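Local coordinates for DNA repair protein MmcB-related protein (Silicibacter pomeroyi, PDB 3DNX) that is of unknown function but, as a member of the MmcB-like family in the PD-(D/E)XK nuclease clan, may take part in DNA repair, at residues A64-D69 with Y82-D87; S99-A104 with E110-A115. All blocks are in the same frame, centred on the assembly; numbering follows the deposited sequence.

Contact 1: A64-D69 with Y82-D87; sequences ADFQAD and YFWAVD. With NA (sodium ion), chain C.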
loop_
_atom_site.group_PDB
_atom_site.type_symbol
_atom_site.label_atom_id
_atom_site.label_comp_id
_atom_site.label_asym_id
_atom_site.label_seq_id
_atom_site.Cartn_x
_atom_site.Cartn_y
_atom_site.Cartn_z
ATOM N N ALA A 64 -0.641 2.559 -31.725
ATOM C CA ALA A 64 -2.112 2.713 -31.537
ATOM C C ALA A 64 -2.446 2.979 -30.067
ATOM O O ALA A 64 -3.321 3.802 -29.762
ATOM C CB ALA A 64 -2.850 1.500 -32.027
ATOM N N ASP A 65 -1.738 2.307 -29.157
ATOM C CA ASP A 65 -1.936 2.518 -27.750
ATOM C C ASP A 65 -1.673 3.987 -27.408
ATOM O O ASP A 65 -2.366 4.580 -26.562
ATOM C CB ASP A 65 -0.993 1.613 -26.947
ATOM C CG ASP A 65 -1.501 1.320 -25.567
ATOM O OD1 ASP A 65 -2.738 1.316 -25.350
ATOM O OD2 ASP A 65 -0.660 1.064 -24.684
ATOM N N PHE A 66 -0.657 4.565 -28.054
ATOM C CA PHE A 66 -0.237 5.951 -27.793
ATOM C C PHE A 66 -1.272 6.898 -28.408
ATOM O O PHE A 66 -1.670 7.888 -27.797
ATOM C CB PHE A 66 1.198 6.193 -28.347
ATOM C CG PHE A 66 1.563 7.626 -28.492
ATOM C CD1 PHE A 66 1.651 8.435 -27.393
ATOM C CD2 PHE A 66 1.836 8.161 -29.739
ATOM C CE1 PHE A 66 1.963 9.797 -27.539
ATOM C CE2 PHE A 66 2.185 9.494 -29.877
ATOM C CZ PHE A 66 2.249 10.307 -28.763
ATOM N N GLN A 67 -1.717 6.565 -29.606
ATOM C CA GLN A 67 -2.735 7.343 -30.291
ATOM C C GLN A 67 -4.029 7.500 -29.459
ATOM O O GLN A 67 -4.637 8.573 -29.436
ATOM C CB GLN A 67 -2.985 6.734 -31.682
ATOM C CG GLN A 67 -1.730 6.844 -32.599
ATOM C CD GLN A 67 -1.680 5.809 -33.751
ATOM O OE1 GLN A 67 -2.670 5.128 -34.039
ATOM N NE2 GLN A 67 -0.532 5.734 -34.436
ATOM N N ALA A 68 -4.413 6.443 -28.757
ATOM C CA ALA A 68 -5.567 6.450 -27.849
ATOM C C ALA A 68 -5.393 7.279 -26.544
ATOM O O ALA A 68 -6.380 7.642 -25.920
ATOM C CB ALA A 68 -5.942 5.004 -27.496
ATOM N N ASP A 69 -4.163 7.572 -26.127
ATOM C CA ASP A 69 -3.916 8.386 -24.909
ATOM C C ASP A 69 -3.750 9.903 -25.273
ATOM O O ASP A 69 -2.880 10.599 -24.709
ATOM C CB ASP A 69 -2.647 7.869 -24.210
ATOM C CG ASP A 69 -2.784 7.705 -22.668
ATOM O OD1 ASP A 69 -3.880 7.854 -22.070
ATOM O OD2 ASP A 69 -1.743 7.371 -22.049
ATOM N N TYR A 82 5.793 12.994 -14.983
ATOM C CA TYR A 82 5.070 12.170 -15.962
ATOM C C TYR A 82 6.019 11.561 -16.992
ATOM O O TYR A 82 6.871 12.268 -17.604
ATOM C CB TYR A 82 4.025 13.024 -16.700
ATOM C CG TYR A 82 3.311 12.243 -17.751
ATOM C CD1 TYR A 82 2.222 11.465 -17.429
ATOM C CD2 TYR A 82 3.730 12.285 -19.090
ATOM C CE1 TYR A 82 1.569 10.709 -18.394
ATOM C CE2 TYR A 82 3.103 11.525 -20.052
ATOM C CZ TYR A 82 1.994 10.770 -19.697
ATOM O OH TYR A 82 1.336 10.023 -20.633
ATOM N N PHE A 83 5.894 10.240 -17.173
ATOM C CA PHE A 83 6.750 9.436 -18.059
ATOM C C PHE A 83 5.916 8.572 -18.974
ATOM O O PHE A 83 4.814 8.095 -18.596
ATOM C CB PHE A 83 7.632 8.424 -17.329
ATOM C CG PHE A 83 8.566 9.014 -16.307
ATOM C CD1 PHE A 83 9.920 9.110 -16.543
ATOM C CD2 PHE A 83 8.069 9.434 -15.076
ATOM C CE1 PHE A 83 10.780 9.631 -15.573
ATOM C CE2 PHE A 83 8.912 9.941 -14.109
ATOM C CZ PHE A 83 10.265 10.060 -14.362
ATOM N N TRP A 84 6.477 8.349 -20.170
ATOM C CA TRP A 84 6.084 7.240 -21.027
ATOM C C TRP A 84 6.994 6.054 -20.768
ATOM O O TRP A 84 8.138 6.245 -20.396
ATOM C CB TRP A 84 6.162 7.623 -22.488
ATOM C CG TRP A 84 5.377 8.833 -22.843
ATOM C CD1 TRP A 84 5.843 10.098 -22.904
ATOM C CD2 TRP A 84 3.984 8.888 -23.190
ATOM N NE1 TRP A 84 4.825 10.956 -23.282
ATOM C CE2 TRP A 84 3.672 10.226 -23.431
ATOM C CE3 TRP A 84 2.973 7.925 -23.309
ATOM C CZ2 TRP A 84 2.398 10.632 -23.812
ATOM C CZ3 TRP A 84 1.709 8.328 -23.664
ATOM C CH2 TRP A 84 1.428 9.658 -23.900
ATOM N N ALA A 85 6.466 4.846 -20.921
ATOM C CA ALA A 85 7.269 3.603 -20.912
ATOM C C ALA A 85 6.878 2.810 -22.172
ATOM O O ALA A 85 5.713 2.541 -22.399
ATOM C CB ALA A 85 7.040 2.775 -19.634
ATOM N N VAL A 86 7.876 2.491 -22.988
ATOM C CA VAL A 86 7.714 1.783 -24.255
ATOM C C VAL A 86 8.831 0.771 -24.408
ATOM O O VAL A 86 9.863 0.841 -23.704
ATOM C CB VAL A 86 7.730 2.764 -25.455
ATOM C CG1 VAL A 86 6.593 3.803 -25.319
ATOM C CG2 VAL A 86 9.093 3.459 -25.631
ATOM N N ASP A 87 8.661 -0.165 -25.333
ATOM C CA ASP A 87 9.717 -1.097 -25.588
ATOM C C ASP A 87 10.644 -0.558 -26.695
ATOM O O ASP A 87 10.384 0.482 -27.302
ATOM C CB ASP A 87 9.150 -2.487 -25.880
ATOM C CG ASP A 87 8.450 -2.610 -27.222
ATOM O OD1 ASP A 87 8.620 -1.791 -28.187
ATOM O OD2 ASP A 87 7.719 -3.627 -27.324
HETATM NA NA NA C . -1.215 0.628 -22.374
HETATM O O HOH W 1 -3.397 0.374 -23.136
HETATM O O HOH W 2 -1.104 -0.536 -20.471
HETATM O O HOH W 3 -1.817 2.733 -21.568
#

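Contact 2: S99-A104 with E110-A115; sequences SGLLIA and EIVRMA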
loop_
_atom_site.group_PDB
_atom_site.type_symbol
_atom_site.label_atom_id
_atom_site.label_comp_id
_atom_site.label_asym_id
_atom_site.label_seq_id
_atom_site.Cartn_x
_atom_site.Cartn_y
_atom_site.Cartn_z
ATOM N N SER A 99 8.009 15.136 -22.021
ATOM C CA SER A 99 7.792 13.996 -21.158
ATOM C C SER A 99 9.064 13.241 -20.790
ATOM O O SER A 99 10.063 13.265 -21.496
ATOM C CB SER A 99 6.851 13.040 -21.873
ATOM O OG SER A 99 5.626 13.726 -22.136
ATOM N N GLY A 100 9.022 12.579 -19.651
ATOM C CA GLY A 100 10.019 11.587 -19.313
ATOM C C GLY A 100 9.833 10.315 -20.131
ATOM O O GLY A 100 8.791 10.120 -20.751
ATOM N N LEU A 101 10.878 9.472 -20.166
ATOM C CA LEU A 101 10.830 8.281 -20.982
ATOM C C LEU A 101 11.612 7.148 -20.377
ATOM O O LEU A 101 12.811 7.291 -20.054
ATOM C CB LEU A 101 11.364 8.583 -22.415
ATOM C CG LEU A 101 11.372 7.422 -23.447
ATOM C CD1 LEU A 101 9.964 6.889 -23.752
ATOM C CD2 LEU A 101 12.051 7.862 -24.807
ATOM N N LEU A 102 10.956 5.988 -20.300
ATOM C CA LEU A 102 11.620 4.752 -19.961
ATOM C C LEU A 102 11.523 3.815 -21.130
ATOM O O LEU A 102 10.503 3.778 -21.820
ATOM C CB LEU A 102 10.983 4.032 -18.740
ATOM C CG LEU A 102 11.128 4.656 -17.353
ATOM C CD1 LEU A 102 10.101 5.734 -17.186
ATOM C CD2 LEU A 102 10.939 3.624 -16.298
ATOM N N ILE A 103 12.582 3.057 -21.341
ATOM C CA ILE A 103 12.514 1.892 -22.211
ATOM C C ILE A 103 12.424 0.648 -21.328
ATOM O O ILE A 103 13.246 0.468 -20.430
ATOM C CB ILE A 103 13.746 1.790 -23.145
ATOM C CG1 ILE A 103 14.019 3.102 -23.907
ATOM C CG2 ILE A 103 13.597 0.597 -24.064
ATOM C CD1 ILE A 103 12.972 3.461 -24.890
ATOM N N ALA A 104 11.412 -0.187 -21.570
ATOM C CA ALA A 104 11.049 -1.266 -20.668
ATOM C C ALA A 104 10.730 -2.544 -21.446
ATOM O O ALA A 104 10.514 -2.517 -22.679
ATOM C CB ALA A 104 9.828 -0.850 -19.805
ATOM N N GLU A 110 14.731 1.126 -18.006
ATOM C CA GLU A 110 15.703 2.206 -17.739
ATOM C C GLU A 110 15.116 3.555 -18.088
ATOM O O GLU A 110 14.404 3.688 -19.058
ATOM C CB GLU A 110 17.016 1.980 -18.493
ATOM C CG GLU A 110 16.870 1.936 -20.011
ATOM C CD GLU A 110 18.150 1.595 -20.766
ATOM O OE1 GLU A 110 19.196 1.351 -20.150
ATOM O OE2 GLU A 110 18.103 1.550 -22.028
ATOM N N ILE A 111 15.429 4.574 -17.328
ATOM C CA ILE A 111 14.978 5.923 -17.649
ATOM C C ILE A 111 16.023 6.448 -18.652
ATOM O O ILE A 111 17.224 6.432 -18.374
ATOM C CB ILE A 111 14.966 6.821 -16.429
ATOM C CG1 ILE A 111 13.987 6.281 -15.361
ATOM C CG2 ILE A 111 14.661 8.274 -16.828
ATOM C CD1 ILE A 111 13.991 7.066 -14.110
ATOM N N VAL A 112 15.580 6.824 -19.824
ATOM C CA VAL A 112 16.507 7.390 -20.811
ATOM C C VAL A 112 16.362 8.919 -20.875
ATOM O O VAL A 112 17.242 9.600 -21.398
ATOM C CB VAL A 112 16.373 6.718 -22.187
ATOM C CG1 VAL A 112 16.932 5.250 -22.107
ATOM C CG2 VAL A 112 14.961 6.748 -22.704
ATOM N N ARG A 113 15.242 9.420 -20.358
ATOM C CA ARG A 113 14.957 10.836 -20.264
ATOM C C ARG A 113 14.134 11.128 -19.009
ATOM O O ARG A 113 13.007 10.642 -18.855
ATOM C CB ARG A 113 14.195 11.277 -21.530
ATOM C CG ARG A 113 13.998 12.747 -21.643
ATOM C CD ARG A 113 13.564 13.095 -23.058
ATOM N NE ARG A 113 12.172 12.850 -23.305
ATOM C CZ ARG A 113 11.664 12.327 -24.429
ATOM N NH1 ARG A 113 10.351 12.185 -24.545
ATOM N NH2 ARG A 113 12.444 11.967 -25.441
HETATM N N MSE A 114 14.708 11.926 -18.108
HETATM C CA MSE A 114 14.092 12.197 -16.815
HETATM C C MSE A 114 12.985 13.194 -17.060
HETATM O O MSE A 114 13.180 14.145 -17.822
HETATM C CB MSE A 114 15.155 12.722 -15.837
HETATM C CG MSE A 114 14.653 13.116 -14.509
HETATM SE SE MSE A 114 13.709 11.703 -13.573
HETATM C CE MSE A 114 15.120 10.392 -13.344
ATOM N N ALA A 115 11.810 12.973 -16.474
ATOM C CA ALA A 115 10.734 13.903 -16.652
ATOM C C ALA A 115 11.027 15.225 -15.929
ATOM O O ALA A 115 11.689 15.253 -14.882
ATOM C CB ALA A 115 9.453 13.285 -16.203
#

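Contact 1: A64-D69 with Y82-D87
Phe66 and Trp84 meet in a T-shaped stack, the phenyl edge of the helix residue set against a face of the indole. The Trp84 side chain leaves the strand at CB toward helix 63-68, and its CG lies anti to the carbonyl carbon (chi1 -55°), which carries the six-membered ring out to the helix. There CZ2 comes to 3.8 Å from Phe66 CE1, CH2 at the far end of the ring to 3.7 Å from the same CE1, and CZ3 to 3.7 Å from Phe66 CD1. The two planes stand 82° apart, with 5.2 Å between the centroids of the Phe66 ring and the six-membered ring of Trp84. These elements belong to the beta-alpha-beta unit of strand 54-59, helix 63-68 and strand 81-86, in which this aromatic pair is one point where the helix meets the sheet; Trp72 adds a second edge-to-face partner to Trp84. Three residues on from Phe66, Asp69 brings OD2 obliquely to 3.9 Å from Trp84 CZ3. Its carboxylate is held by other groups, OD2 in a salt bridge with Lys60 and OD1 in a hydrogen bond with Tyr75 OH. Glu58, late in strand 54-59, and Lys60 are consistent with the (D/E)XK part of the PD-(D/E)XK motif. One turn back, Asp65 binds the sodium ion through OD2 at 2.4 Å, while OD1 accepts a hydrogen bond from a water that is itself a sodium ligand.

Contact 2: S99-A104 with E110-A115
Ser99 O is gripped by two nitrogens of Arg113, which approaches side-on. NE gives the shorter, straighter bond, 2.8 Å to Ser99 O with 165° at the hydrogen, and arrives nearly along the C=O axis; NH1 reaches the same oxygen more bent, from above the carbonyl plane. Because the oxygen lies close to the guanidinium plane, the pair of bonds should fix that group's rotation. The arginine chain starts extended, with CG anti to the backbone N, and then bends at chi3 (79°), which swings NE back to Ser99; Leu101 lies over one guanidinium face. Leu101 O is also shared, accepting from Val112 N at 2.8 Å and from Arg113 N at 3.2 Å. Two residues facing one make this a classic beta bulge, and the pairing changes from Leu101 with Arg113 to Leu102 with Ile111. Beyond it, Ile103 and Glu110 form a hydrogen-bonded antiparallel pair, with Glu110 N at 2.9 Å from Ile103 O. At the bulge Val112 lays CG2 beside Leu101, 3.7 Å from its CG, and also touches Ile103 CG1. Leu102 CG packs on Ile111 CG1 at 3.8 Å, on the other face of the hairpin. Ala115 CB comes to 3.5 Å from Gly100 N. The hairpin ends the mixed sheet: strand 109-113 is outermost within the chain, strand 100-104 is bonded on its other edge to strand 81-86, and Ala104 touches Leu16 and Val20 of helix 12-26.

Strand 81-86 joins the two contacts, whose centres lie 12 Å apart: contact 1 packs a helix against it, and contact 2 adds a hairpin at its edge. Between them the sheet continues through probable hydrogen bonds from Leu102 N to Trp84 O and from Ala104 N to Val86 O, each 2.8 Å. Side chains meet as well, Phe83 CD1 lying 3.4 Å from Leu102 CD1. Only contact 1 holds a ligand of the sodium ion, Asp65, and Cys59 at the end of strand 54-59 supplies another through its carbonyl oxygen. Contact 2 is more remote, with the Leu101 side chain about 13 Å from this same ion.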